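Local coordinates for protein fuculose-1-phosphate aldolase (Thermus thermophilus, PDB 2FLF) that belongs to the class II aldolase and adducin family of AraD-like alpha/beta proteins and is found here in an assembly of four chains, at residues B[116-121]-B[145-150]; B[102-107]-B[178-183]; B[36-41]-B[52-57]; B[26-31]-B[86-91]. One frame throughout, in Å; residues are numbered along the deposited sequence.

Interaction 1. Residues B[116-121]-B[145-150]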
loop_
_atom_site.group_PDB
_atom_site.type_symbol
_atom_site.label_atom_id
_atom_site.label_comp_id
_atom_site.label_asym_id
_atom_site.label_seq_id
_atom_site.Cartn_x
_atom_site.Cartn_y
_atom_site.Cartn_z
ATOM N N LYS B 116 8.603 -10.056 22.070
ATOM C CA LYS B 116 8.452 -11.336 22.720
ATOM C C LYS B 116 6.994 -11.614 23.082
ATOM O O LYS B 116 6.462 -12.658 22.733
ATOM C CB LYS B 116 9.325 -11.329 23.977
ATOM C CG LYS B 116 10.789 -10.917 23.735
ATOM C CD LYS B 116 11.481 -10.449 25.046
ATOM C CE LYS B 116 11.393 -11.452 26.217
ATOM N NZ LYS B 116 12.287 -12.628 26.042
ATOM N N GLU B 117 6.371 -10.672 23.795
ATOM C CA GLU B 117 4.961 -10.739 24.218
ATOM C C GLU B 117 4.406 -9.296 24.320
ATOM O O GLU B 117 5.029 -8.417 24.939
ATOM C CB GLU B 117 4.841 -11.459 25.565
ATOM C CG GLU B 117 3.524 -11.209 26.296
ATOM C CD GLU B 117 3.345 -12.108 27.506
ATOM O OE1 GLU B 117 2.430 -11.849 28.332
ATOM O OE2 GLU B 117 4.119 -13.086 27.622
ATOM N N VAL B 118 3.242 -9.059 23.715
ATOM C CA VAL B 118 2.666 -7.719 23.698
ATOM C C VAL B 118 1.373 -7.588 24.466
ATOM O O VAL B 118 0.290 -7.863 23.952
ATOM C CB VAL B 118 2.429 -7.237 22.250
ATOM C CG1 VAL B 118 1.838 -5.837 22.258
ATOM C CG2 VAL B 118 3.745 -7.265 21.483
ATOM N N PRO B 119 1.468 -7.126 25.710
ATOM C CA PRO B 119 0.301 -6.955 26.567
ATOM C C PRO B 119 -0.683 -5.918 26.051
ATOM O O PRO B 119 -0.332 -5.030 25.272
ATOM C CB PRO B 119 0.923 -6.553 27.907
ATOM C CG PRO B 119 2.094 -5.781 27.494
ATOM C CD PRO B 119 2.676 -6.599 26.359
ATOM N N VAL B 120 -1.920 -6.027 26.498
ATOM C CA VAL B 120 -2.924 -5.065 26.102
ATOM C C VAL B 120 -3.640 -4.481 27.305
ATOM O O VAL B 120 -4.556 -5.088 27.854
ATOM C CB VAL B 120 -3.948 -5.686 25.198
ATOM C CG1 VAL B 120 -4.907 -4.604 24.692
ATOM C CG2 VAL B 120 -3.230 -6.408 24.089
ATOM N N LEU B 121 -3.214 -3.295 27.709
ATOM C CA LEU B 121 -3.822 -2.626 28.841
ATOM C C LEU B 121 -5.239 -2.249 28.441
ATOM O O LEU B 121 -5.498 -1.991 27.274
ATOM C CB LEU B 121 -3.007 -1.386 29.183
ATOM C CG LEU B 121 -1.502 -1.651 29.069
ATOM C CD1 LEU B 121 -0.763 -0.349 29.181
ATOM C CD2 LEU B 121 -1.031 -2.636 30.132
ATOM N N ALA B 145 6.973 -3.236 24.388
ATOM C CA ALA B 145 5.907 -2.570 23.670
ATOM C C ALA B 145 4.605 -2.982 24.284
ATOM O O ALA B 145 4.538 -3.990 24.961
ATOM C CB ALA B 145 5.938 -2.932 22.166
ATOM N N CYS B 146 3.566 -2.195 24.061
ATOM C CA CYS B 146 2.299 -2.545 24.615
ATOM C C CYS B 146 1.170 -1.882 23.859
ATOM O O CYS B 146 1.317 -0.801 23.313
ATOM C CB CYS B 146 2.259 -2.163 26.090
ATOM S SG CYS B 146 2.137 -0.396 26.377
ATOM N N LEU B 147 0.034 -2.567 23.823
ATOM C CA LEU B 147 -1.151 -2.080 23.152
ATOM C C LEU B 147 -2.119 -1.533 24.203
ATOM O O LEU B 147 -2.190 -2.051 25.316
ATOM C CB LEU B 147 -1.799 -3.231 22.368
ATOM C CG LEU B 147 -1.083 -3.666 21.080
ATOM C CD1 LEU B 147 -1.448 -5.079 20.719
ATOM C CD2 LEU B 147 -1.451 -2.720 19.947
ATOM N N LEU B 148 -2.810 -0.449 23.858
ATOM C CA LEU B 148 -3.808 0.159 24.729
ATOM C C LEU B 148 -5.082 0.045 23.916
ATOM O O LEU B 148 -5.340 0.851 23.017
ATOM C CB LEU B 148 -3.500 1.625 25.025
ATOM C CG LEU B 148 -4.474 2.331 25.984
ATOM C CD1 LEU B 148 -4.833 1.412 27.125
ATOM C CD2 LEU B 148 -3.841 3.605 26.538
ATOM N N ARG B 149 -5.854 -0.992 24.232
ATOM C CA ARG B 149 -7.091 -1.306 23.545
ATOM C C ARG B 149 -7.857 -0.091 23.065
ATOM O O ARG B 149 -8.236 0.777 23.859
ATOM C CB ARG B 149 -7.986 -2.179 24.431
ATOM C CG ARG B 149 -9.264 -2.584 23.731
ATOM C CD ARG B 149 -10.067 -3.514 24.579
ATOM N NE ARG B 149 -9.274 -4.676 24.929
ATOM C CZ ARG B 149 -9.701 -5.662 25.704
ATOM N NH1 ARG B 149 -8.897 -6.687 25.967
ATOM N NH2 ARG B 149 -10.926 -5.621 26.215
ATOM N N GLY B 150 -8.073 -0.037 21.752
ATOM C CA GLY B 150 -8.802 1.073 21.168
ATOM C C GLY B 150 -7.873 2.209 20.831
ATOM O O GLY B 150 -7.985 2.813 19.767
#
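V118 and V120 meet L147 on one face of a parallel strand pair, 118-121 beside 145-148, which a beta-alpha-beta crossover joins through helix 130-142. Three backbone hydrogen bonds tie the strands: L147 N to P119 O (2.9 Å), L121 N to L147 O (2.9 Å) and R149 N to L121 O (3.2 Å). L147 is thus gripped through both its N-H and its carbonyl, and V120 CA adds a CA-H...O contact to the same oxygen. Along the L147 side chain, CB lies by P119 O (3.7 Å) and V120 CG2. With CG beside the backbone N (chi1 -74°), CG meets V118 CG1. At the tip, CD1 touches V118 CG1 at 3.7 Å and V120 CG2 at 4.0 Å, bridging the two valines. Helix 92-98 covers this face, with A94 and S98 against L147. Just past the strand, R149 CB meets V120 CG1, which also lies near the edge of the guanidinium, while NE and NH1 make weak hydrogen bonds to S98 O and L101 O. Helix 130-142 lies over the other face, where P119 CG meets C146 CB at 3.9 Å and L121 CD1 rests 4.0 Å from C146 SG.

Interaction 2. Residues B[102-107]-B[178-183]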
loop_
_atom_site.group_PDB
_atom_site.type_symbol
_atom_site.label_atom_id
_atom_site.label_comp_id
_atom_site.label_asym_id
_atom_site.label_seq_id
_atom_site.Cartn_x
_atom_site.Cartn_y
_atom_site.Cartn_z
ATOM N N SER B 102 -5.617 -10.008 25.195
ATOM C CA SER B 102 -5.150 -9.461 26.468
ATOM C C SER B 102 -3.656 -9.472 26.392
ATOM O O SER B 102 -2.961 -8.943 27.250
ATOM C CB SER B 102 -5.598 -10.344 27.643
ATOM O OG SER B 102 -6.922 -10.044 28.039
ATOM N N ARG B 103 -3.187 -10.127 25.342
ATOM C CA ARG B 103 -1.774 -10.282 25.039
ATOM C C ARG B 103 -1.671 -10.646 23.557
ATOM O O ARG B 103 -2.509 -11.388 23.030
ATOM C CB ARG B 103 -1.189 -11.422 25.872
ATOM C CG ARG B 103 -1.355 -11.259 27.398
ATOM C CD ARG B 103 -0.691 -12.437 28.254
ATOM N NE ARG B 103 -0.596 -12.061 29.698
ATOM C CZ ARG B 103 -0.070 -12.820 30.684
ATOM N NH1 ARG B 103 0.420 -14.055 30.403
ATOM N NH2 ARG B 103 0.018 -12.326 31.956
ATOM N N LEU B 104 -0.657 -10.119 22.883
ATOM C CA LEU B 104 -0.437 -10.420 21.471
ATOM C C LEU B 104 0.867 -11.182 21.447
ATOM O O LEU B 104 1.861 -10.701 22.006
ATOM C CB LEU B 104 -0.288 -9.135 20.662
ATOM C CG LEU B 104 -1.079 -9.100 19.358
ATOM C CD1 LEU B 104 -2.553 -8.979 19.674
ATOM C CD2 LEU B 104 -0.639 -7.928 18.526
ATOM N N ARG B 105 0.864 -12.359 20.813
ATOM C CA ARG B 105 2.062 -13.226 20.749
ATOM C C ARG B 105 2.523 -13.394 19.306
ATOM O O ARG B 105 1.965 -14.184 18.551
ATOM C CB ARG B 105 1.760 -14.621 21.325
ATOM C CG ARG B 105 0.783 -14.673 22.499
ATOM C CD ARG B 105 1.458 -14.404 23.846
ATOM N NE ARG B 105 1.639 -15.615 24.646
ATOM C CZ ARG B 105 0.647 -16.358 25.127
ATOM N NH1 ARG B 105 -0.622 -16.031 24.900
ATOM N NH2 ARG B 105 0.927 -17.435 25.843
ATOM N N PRO B 106 3.563 -12.663 18.906
ATOM C CA PRO B 106 4.029 -12.792 17.521
ATOM C C PRO B 106 4.235 -14.257 17.125
ATOM O O PRO B 106 4.740 -15.039 17.921
ATOM C CB PRO B 106 5.350 -12.020 17.528
ATOM C CG PRO B 106 5.205 -11.047 18.667
ATOM C CD PRO B 106 4.498 -11.858 19.714
ATOM N N LEU B 107 3.829 -14.642 15.915
ATOM C CA LEU B 107 4.057 -16.016 15.474
ATOM C C LEU B 107 5.389 -16.058 14.760
ATOM O O LEU B 107 5.973 -17.119 14.569
ATOM C CB LEU B 107 2.999 -16.485 14.492
ATOM C CG LEU B 107 1.547 -16.599 14.931
ATOM C CD1 LEU B 107 0.768 -17.326 13.808
ATOM C CD2 LEU B 107 1.447 -17.342 16.260
ATOM N N GLU B 178 4.015 -5.555 11.634
ATOM C CA GLU B 178 4.353 -6.648 10.719
ATOM C C GLU B 178 3.663 -7.871 11.345
ATOM O O GLU B 178 2.888 -8.560 10.682
ATOM C CB GLU B 178 5.886 -6.814 10.671
ATOM C CG GLU B 178 6.488 -7.846 9.702
ATOM C CD GLU B 178 8.034 -7.911 9.806
ATOM O OE1 GLU B 178 8.550 -8.114 10.931
ATOM O OE2 GLU B 178 8.735 -7.758 8.774
ATOM N N SER B 179 3.909 -8.073 12.646
ATOM C CA SER B 179 3.363 -9.172 13.413
ATOM C C SER B 179 1.839 -9.267 13.461
ATOM O O SER B 179 1.263 -10.352 13.275
ATOM C CB SER B 179 3.893 -9.127 14.838
ATOM O OG SER B 179 5.214 -9.606 14.940
ATOM N N ALA B 180 1.180 -8.148 13.725
ATOM C CA ALA B 180 -0.273 -8.175 13.820
ATOM C C ALA B 180 -0.839 -8.634 12.495
ATOM O O ALA B 180 -1.853 -9.345 12.427
ATOM C CB ALA B 180 -0.813 -6.803 14.177
ATOM N N GLN B 181 -0.164 -8.212 11.438
ATOM C CA GLN B 181 -0.571 -8.572 10.098
ATOM C C GLN B 181 -0.321 -10.057 9.887
ATOM O O GLN B 181 -1.194 -10.762 9.395
ATOM C CB GLN B 181 0.182 -7.718 9.076
ATOM C CG GLN B 181 -0.168 -6.241 9.203
ATOM C CD GLN B 181 0.210 -5.444 7.985
ATOM O OE1 GLN B 181 0.326 -5.980 6.892
ATOM N NE2 GLN B 181 0.384 -4.154 8.162
ATOM N N ILE B 182 0.852 -10.547 10.285
ATOM C CA ILE B 182 1.138 -11.969 10.117
ATOM C C ILE B 182 0.071 -12.757 10.868
ATOM O O ILE B 182 -0.455 -13.749 10.378
ATOM C CB ILE B 182 2.515 -12.325 10.639
ATOM C CG1 ILE B 182 3.565 -11.527 9.868
ATOM C CG2 ILE B 182 2.751 -13.829 10.482
ATOM C CD1 ILE B 182 4.841 -12.272 9.615
ATOM N N LEU B 183 -0.253 -12.271 12.058
ATOM C CA LEU B 183 -1.281 -12.871 12.871
ATOM C C LEU B 183 -2.573 -12.828 12.072
ATOM O O LEU B 183 -3.117 -13.862 11.715
ATOM C CB LEU B 183 -1.429 -12.097 14.181
ATOM C CG LEU B 183 -0.366 -12.336 15.257
ATOM C CD1 LEU B 183 -0.534 -11.358 16.413
ATOM C CD2 LEU B 183 -0.490 -13.744 15.728
#
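L183 reaches out from helix 162-192 and sets its forked tip between L104 and L107. Its CG stands beside the backbone N (chi1 -77°) and the next torsion is extended, which sends the two methyls to different partners. CD1 lies 3.8 Å from L104 CG, and CD2 lies 3.6 Å from L107 CG, with R105 O also near CD2 at 3.8 Å. Both leucines of 102-107 meet L183 at a slant. L104 CD2 also lies by L183 CD1 and, more loosely, 4.5 Å from A180 CB. S179 stands one turn before L183, its OG 3.5 Å from P106 CB. The serine torsion (chi1 -77°) keeps OG beside the backbone N, where it hydrogen-bonds D108 OD2 and, weakly, T175 O. No hydrogen bond crosses between the two segments, so apolar fit carries the contact, and P106 O is taken up by Q112 NE2. Other subunits close in: F99 of the third packs on L107, and W189 of the second on L183. Strand 103-104, the last of the sheet within this chain, pairs with 118-121, while helix 162-192 lies against L104 and the residues after it, and helix 92-98 adds V93, A94 and L97 beside A180 and L183.

Interaction 3. Residues B[36-41]-B[52-57]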
loop_
_atom_site.group_PDB
_atom_site.type_symbol
_atom_site.label_atom_id
_atom_site.label_comp_id
_atom_site.label_asym_id
_atom_site.label_seq_id
_atom_site.Cartn_x
_atom_site.Cartn_y
_atom_site.Cartn_z
ATOM N N GLY B 36 14.521 16.100 31.665
ATOM C CA GLY B 36 13.510 15.077 31.812
ATOM C C GLY B 36 13.521 14.335 30.504
ATOM O O GLY B 36 14.359 13.475 30.272
ATOM N N PHE B 37 12.590 14.694 29.635
ATOM C CA PHE B 37 12.517 14.088 28.333
ATOM C C PHE B 37 12.291 15.145 27.238
ATOM O O PHE B 37 12.012 16.304 27.530
ATOM C CB PHE B 37 11.427 13.006 28.328
ATOM C CG PHE B 37 10.055 13.485 28.759
ATOM C CD1 PHE B 37 9.211 14.146 27.870
ATOM C CD2 PHE B 37 9.581 13.212 30.037
ATOM C CE1 PHE B 37 7.912 14.523 28.248
ATOM C CE2 PHE B 37 8.289 13.585 30.420
ATOM C CZ PHE B 37 7.451 14.243 29.522
ATOM N N LEU B 38 12.461 14.749 25.982
ATOM C CA LEU B 38 12.254 15.644 24.852
ATOM C C LEU B 38 11.153 14.990 24.024
ATOM O O LEU B 38 11.397 13.978 23.355
ATOM C CB LEU B 38 13.536 15.757 24.043
ATOM C CG LEU B 38 13.602 16.776 22.909
ATOM C CD1 LEU B 38 13.438 18.195 23.440
ATOM C CD2 LEU B 38 14.933 16.610 22.199
ATOM N N ILE B 39 9.956 15.579 24.073
ATOM C CA ILE B 39 8.767 15.060 23.406
ATOM C C ILE B 39 8.228 15.978 22.318
ATOM O O ILE B 39 8.425 17.188 22.388
ATOM C CB ILE B 39 7.656 14.807 24.464
ATOM C CG1 ILE B 39 6.492 14.038 23.858
ATOM C CG2 ILE B 39 7.142 16.139 25.031
ATOM C CD1 ILE B 39 5.633 13.394 24.915
ATOM N N THR B 40 7.545 15.422 21.317
ATOM C CA THR B 40 7.010 16.275 20.243
ATOM C C THR B 40 5.909 17.171 20.799
ATOM O O THR B 40 5.317 16.864 21.827
ATOM C CB THR B 40 6.396 15.467 19.050
ATOM O OG1 THR B 40 5.289 14.693 19.516
ATOM C CG2 THR B 40 7.423 14.570 18.398
ATOM N N LYS B 41 5.629 18.268 20.107
ATOM C CA LYS B 41 4.594 19.207 20.546
ATOM C C LYS B 41 3.191 18.699 20.294
ATOM O O LYS B 41 2.965 17.743 19.553
ATOM C CB LYS B 41 4.763 20.570 19.860
ATOM C CG LYS B 41 5.828 21.489 20.469
ATOM C CD LYS B 41 5.200 22.738 21.111
ATOM C CE LYS B 41 6.245 23.808 21.415
ATOM N NZ LYS B 41 6.927 24.277 20.178
ATOM N N GLU B 52 11.839 23.410 16.541
ATOM C CA GLU B 52 10.971 24.102 17.495
ATOM C C GLU B 52 9.634 23.410 17.721
ATOM O O GLU B 52 8.767 23.941 18.417
ATOM C CB GLU B 52 10.698 25.541 17.055
ATOM C CG GLU B 52 11.924 26.444 17.034
ATOM C CD GLU B 52 12.766 26.228 15.796
ATOM O OE1 GLU B 52 13.871 26.806 15.718
ATOM O OE2 GLU B 52 12.313 25.482 14.898
ATOM N N ASP B 53 9.458 22.234 17.127
ATOM C CA ASP B 53 8.223 21.479 17.304
ATOM C C ASP B 53 8.410 20.533 18.481
ATOM O O ASP B 53 7.477 19.859 18.901
ATOM C CB ASP B 53 7.901 20.688 16.030
ATOM C CG ASP B 53 7.310 21.562 14.935
ATOM O OD1 ASP B 53 7.341 21.162 13.747
ATOM O OD2 ASP B 53 6.803 22.650 15.275
ATOM N N LEU B 54 9.634 20.506 19.005
ATOM C CA LEU B 54 10.001 19.647 20.121
ATOM C C LEU B 54 10.191 20.498 21.378
ATOM O O LEU B 54 10.734 21.604 21.328
ATOM C CB LEU B 54 11.288 18.885 19.780
ATOM C CG LEU B 54 11.562 18.397 18.338
ATOM C CD1 LEU B 54 12.914 17.682 18.345
ATOM C CD2 LEU B 54 10.467 17.464 17.798
ATOM N N LEU B 55 9.748 19.968 22.512
ATOM C CA LEU B 55 9.806 20.676 23.786
ATOM C C LEU B 55 10.341 19.803 24.901
ATOM O O LEU B 55 10.015 18.624 24.982
ATOM C CB LEU B 55 8.397 21.143 24.136
ATOM C CG LEU B 55 7.953 21.228 25.596
ATOM C CD1 LEU B 55 8.177 22.631 26.145
ATOM C CD2 LEU B 55 6.476 20.894 25.672
ATOM N N GLU B 56 11.150 20.390 25.773
ATOM C CA GLU B 56 11.719 19.657 26.902
ATOM C C GLU B 56 10.778 19.679 28.099
ATOM O O GLU B 56 10.254 20.727 28.458
ATOM C CB GLU B 56 13.067 20.258 27.306
ATOM C CG GLU B 56 14.281 19.631 26.635
ATOM C CD GLU B 56 15.158 18.858 27.609
ATOM O OE1 GLU B 56 16.257 18.429 27.198
ATOM O OE2 GLU B 56 14.752 18.676 28.779
ATOM N N VAL B 57 10.580 18.516 28.712
ATOM C CA VAL B 57 9.691 18.378 29.862
ATOM C C VAL B 57 10.492 17.745 30.979
ATOM O O VAL B 57 11.178 16.758 30.767
ATOM C CB VAL B 57 8.459 17.465 29.530
ATOM C CG1 VAL B 57 7.414 17.561 30.604
ATOM C CG2 VAL B 57 7.838 17.877 28.236
#
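F37 and V57 exchange two backbone hydrogen bonds, F37 N to V57 O (2.7 Å) and V57 N to F37 O (2.9 Å), and I39 and L55 repeat the exchange two residues on. These hydrogen-bonded pairs alternate with the non-hydrogen-bonded pairs L38-E56 and T40-L54. Weaker CA-H...O contacts join G36 CA to V57 O and E56 CA to F37 O. Strands 28-32, 37-40 and 54-57 thus form an antiparallel meander, with 54-57 outermost within the chain. A CH-pi contact adds to the ladder: V57 CB sits over one face of the F37 ring, 3.6 Å from its centroid and offset toward the rim. With CG between the backbone N and the carbonyl carbon (chi1 55°), the ring lies alongside V57 and presents a face to its CB. Apolar contacts continue on this face, where I39 CG2 meets V57 CG2 at 3.7 Å and helix 71-80 packs on F37 and I39. On the other face, L38 CD1 touches E56 CG at 3.6 Å, the side chains crossing at about a right angle, and helix 2-18 covers L38 and L54. K41 bends at chi2 and chi4, and its NZ hydrogen-bonds E52 O (2.6 Å); D53 OD1 accepts a hydrogen bond from T50 N.

Interaction 4. Residues B[26-31]-B[86-91]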
loop_
_atom_site.group_PDB
_atom_site.type_symbol
_atom_site.label_atom_id
_atom_site.label_comp_id
_atom_site.label_asym_id
_atom_site.label_seq_id
_atom_site.Cartn_x
_atom_site.Cartn_y
_atom_site.Cartn_z
ATOM N N ALA B 26 -1.386 13.057 14.789
ATOM C CA ALA B 26 -1.385 12.229 15.989
ATOM C C ALA B 26 -0.077 11.546 16.336
ATOM O O ALA B 26 0.941 11.694 15.647
ATOM C CB ALA B 26 -2.490 11.196 15.905
ATOM N N GLY B 27 -0.126 10.789 17.423
ATOM C CA GLY B 27 1.053 10.092 17.870
ATOM C C GLY B 27 1.993 11.073 18.518
ATOM O O GLY B 27 1.749 12.266 18.523
ATOM N N ASN B 28 3.068 10.551 19.070
ATOM C CA ASN B 28 4.077 11.350 19.727
ATOM C C ASN B 28 5.243 10.447 20.171
ATOM O O ASN B 28 5.076 9.252 20.393
ATOM C CB ASN B 28 3.459 12.108 20.909
ATOM C CG ASN B 28 2.483 11.263 21.722
ATOM O OD1 ASN B 28 2.880 10.332 22.417
ATOM N ND2 ASN B 28 1.197 11.597 21.638
ATOM N N PHE B 29 6.432 11.014 20.253
ATOM C CA PHE B 29 7.586 10.245 20.656
ATOM C C PHE B 29 8.581 11.130 21.406
ATOM O O PHE B 29 8.709 12.317 21.131
ATOM C CB PHE B 29 8.219 9.576 19.420
ATOM C CG PHE B 29 8.188 10.423 18.179
ATOM C CD1 PHE B 29 9.298 11.171 17.805
ATOM C CD2 PHE B 29 7.040 10.475 17.383
ATOM C CE1 PHE B 29 9.279 11.970 16.649
ATOM C CE2 PHE B 29 7.006 11.255 16.232
ATOM C CZ PHE B 29 8.138 12.015 15.861
ATOM N N SER B 30 9.302 10.538 22.343
ATOM C CA SER B 30 10.228 11.293 23.160
ATOM C C SER B 30 11.525 10.561 23.395
ATOM O O SER B 30 11.636 9.376 23.112
ATOM C CB SER B 30 9.574 11.538 24.507
ATOM O OG SER B 30 9.217 10.289 25.100
ATOM N N VAL B 31 12.506 11.278 23.921
ATOM C CA VAL B 31 13.800 10.694 24.262
ATOM C C VAL B 31 14.110 11.243 25.640
ATOM O O VAL B 31 13.706 12.358 25.965
ATOM C CB VAL B 31 14.937 11.132 23.305
ATOM C CG1 VAL B 31 14.715 10.554 21.948
ATOM C CG2 VAL B 31 15.002 12.641 23.231
ATOM N N LEU B 86 10.651 6.758 23.643
ATOM C CA LEU B 86 9.309 6.222 23.714
ATOM C C LEU B 86 8.548 6.697 22.477
ATOM O O LEU B 86 8.529 7.900 22.158
ATOM C CB LEU B 86 8.640 6.710 25.003
ATOM C CG LEU B 86 7.311 6.082 25.422
ATOM C CD1 LEU B 86 7.553 4.676 25.928
ATOM C CD2 LEU B 86 6.673 6.909 26.524
ATOM N N VAL B 87 7.943 5.745 21.767
ATOM C CA VAL B 87 7.202 6.063 20.566
ATOM C C VAL B 87 5.784 5.582 20.723
ATOM O O VAL B 87 5.548 4.415 21.040
ATOM C CB VAL B 87 7.804 5.384 19.311
ATOM C CG1 VAL B 87 7.031 5.801 18.084
ATOM C CG2 VAL B 87 9.236 5.759 19.133
ATOM N N HIS B 88 4.840 6.479 20.487
ATOM C CA HIS B 88 3.435 6.162 20.604
ATOM C C HIS B 88 2.694 6.297 19.280
ATOM O O HIS B 88 2.464 7.385 18.825
ATOM C CB HIS B 88 2.806 7.080 21.643
ATOM C CG HIS B 88 1.324 6.931 21.744
ATOM N ND1 HIS B 88 0.707 5.701 21.818
ATOM C CD2 HIS B 88 0.335 7.850 21.769
ATOM C CE1 HIS B 88 -0.599 5.870 21.882
ATOM N NE2 HIS B 88 -0.850 7.165 21.856
ATOM N N ALA B 89 2.292 5.196 18.672
ATOM C CA ALA B 89 1.600 5.285 17.389
ATOM C C ALA B 89 0.302 4.521 17.321
ATOM O O ALA B 89 -0.176 3.954 18.299
ATOM C CB ALA B 89 2.509 4.813 16.258
ATOM N N HIS B 90 -0.272 4.499 16.133
ATOM C CA HIS B 90 -1.529 3.814 15.962
ATOM C C HIS B 90 -1.537 2.807 14.819
ATOM O O HIS B 90 -2.129 3.042 13.774
ATOM C CB HIS B 90 -2.637 4.853 15.808
ATOM C CG HIS B 90 -2.759 5.760 16.992
ATOM N ND1 HIS B 90 -1.988 6.894 17.148
ATOM C CD2 HIS B 90 -3.483 5.641 18.131
ATOM C CE1 HIS B 90 -2.228 7.428 18.332
ATOM N NE2 HIS B 90 -3.130 6.687 18.949
ATOM N N PRO B 91 -0.838 1.686 15.000
ATOM C CA PRO B 91 -0.766 0.618 13.990
ATOM C C PRO B 91 -2.163 0.006 13.883
ATOM O O PRO B 91 -2.628 -0.663 14.791
ATOM C CB PRO B 91 0.289 -0.337 14.566
ATOM C CG PRO B 91 0.262 -0.055 16.060
ATOM C CD PRO B 91 0.119 1.441 16.094
#
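N28 and H88 form the first rung of an antiparallel strand pair, 28-31 against 86-89, in the middle of the mixed sheet. Each supplies a donor and an acceptor: N28 N to H88 O (3.2 Å) and H88 N to N28 O (2.8 Å). S30 and L86 do the same, S30 N to L86 O at 2.8 Å and L86 N to S30 O at 2.8 Å. Between these rungs lies the non-hydrogen-bonded pair F29-V87, with F29 CB 4.0 Å from V87 CG2; their face turns to helices 2-18 and 162-192. The other face, with N28, S30, H88 and L86, carries most of the polar side chains. There the N28 amide leans over toward H88 (chi1 42°), its OD1 coming 3.3 Å from H88 CB and its ND2 lying in the plane of the ring at the edge. The amide and ring planes are turned 37° apart, and no hydrogen bond joins them. N28 ND2 is bonded to E70 OE2 and H88 ND1 to A153 O, while F154 stacks on the H88 ring. S30 OG, 3.6 Å from L86 CB, is bonded to Y78 OH and H74 ND1; H74 thus links S30 OG through ND1 and N28 OD1 through NE2, which should restrict rotation of its ring. At the start of 26-31, K46 NZ bonds G27 O. The buried polar atoms of N28, S30 and H88 are therefore paired by side chains of H74, Y78 and E70 and by the backbone carbonyl of A153, which probably limits how far these side chains can turn.

How the interactions relate
All four interactions reach one mixed sheet, ordered 54-57, 37-40, 28-32, 85-89, 153-157, 145-148, 118-121, 103-104. Interaction 3 lies at one end and interaction 2 at the other, their centres about 31 Å apart on opposite sides of the chain's centre. Interaction 4 sits near the middle, the centre of interaction 1 about 14 Å from its centre. Interactions 3 and 4 touch through neighbouring strands 37-40 and 28-32, as 1 and 2 do through 118-121 and 103-104. In sequence, 36-41 with 52-57 falls between 26-31 and 86-91, and 116-121 with 145-150 between 102-107 and 178-183. The sheet is thus built from an antiparallel first half and a later half containing the parallel crossover.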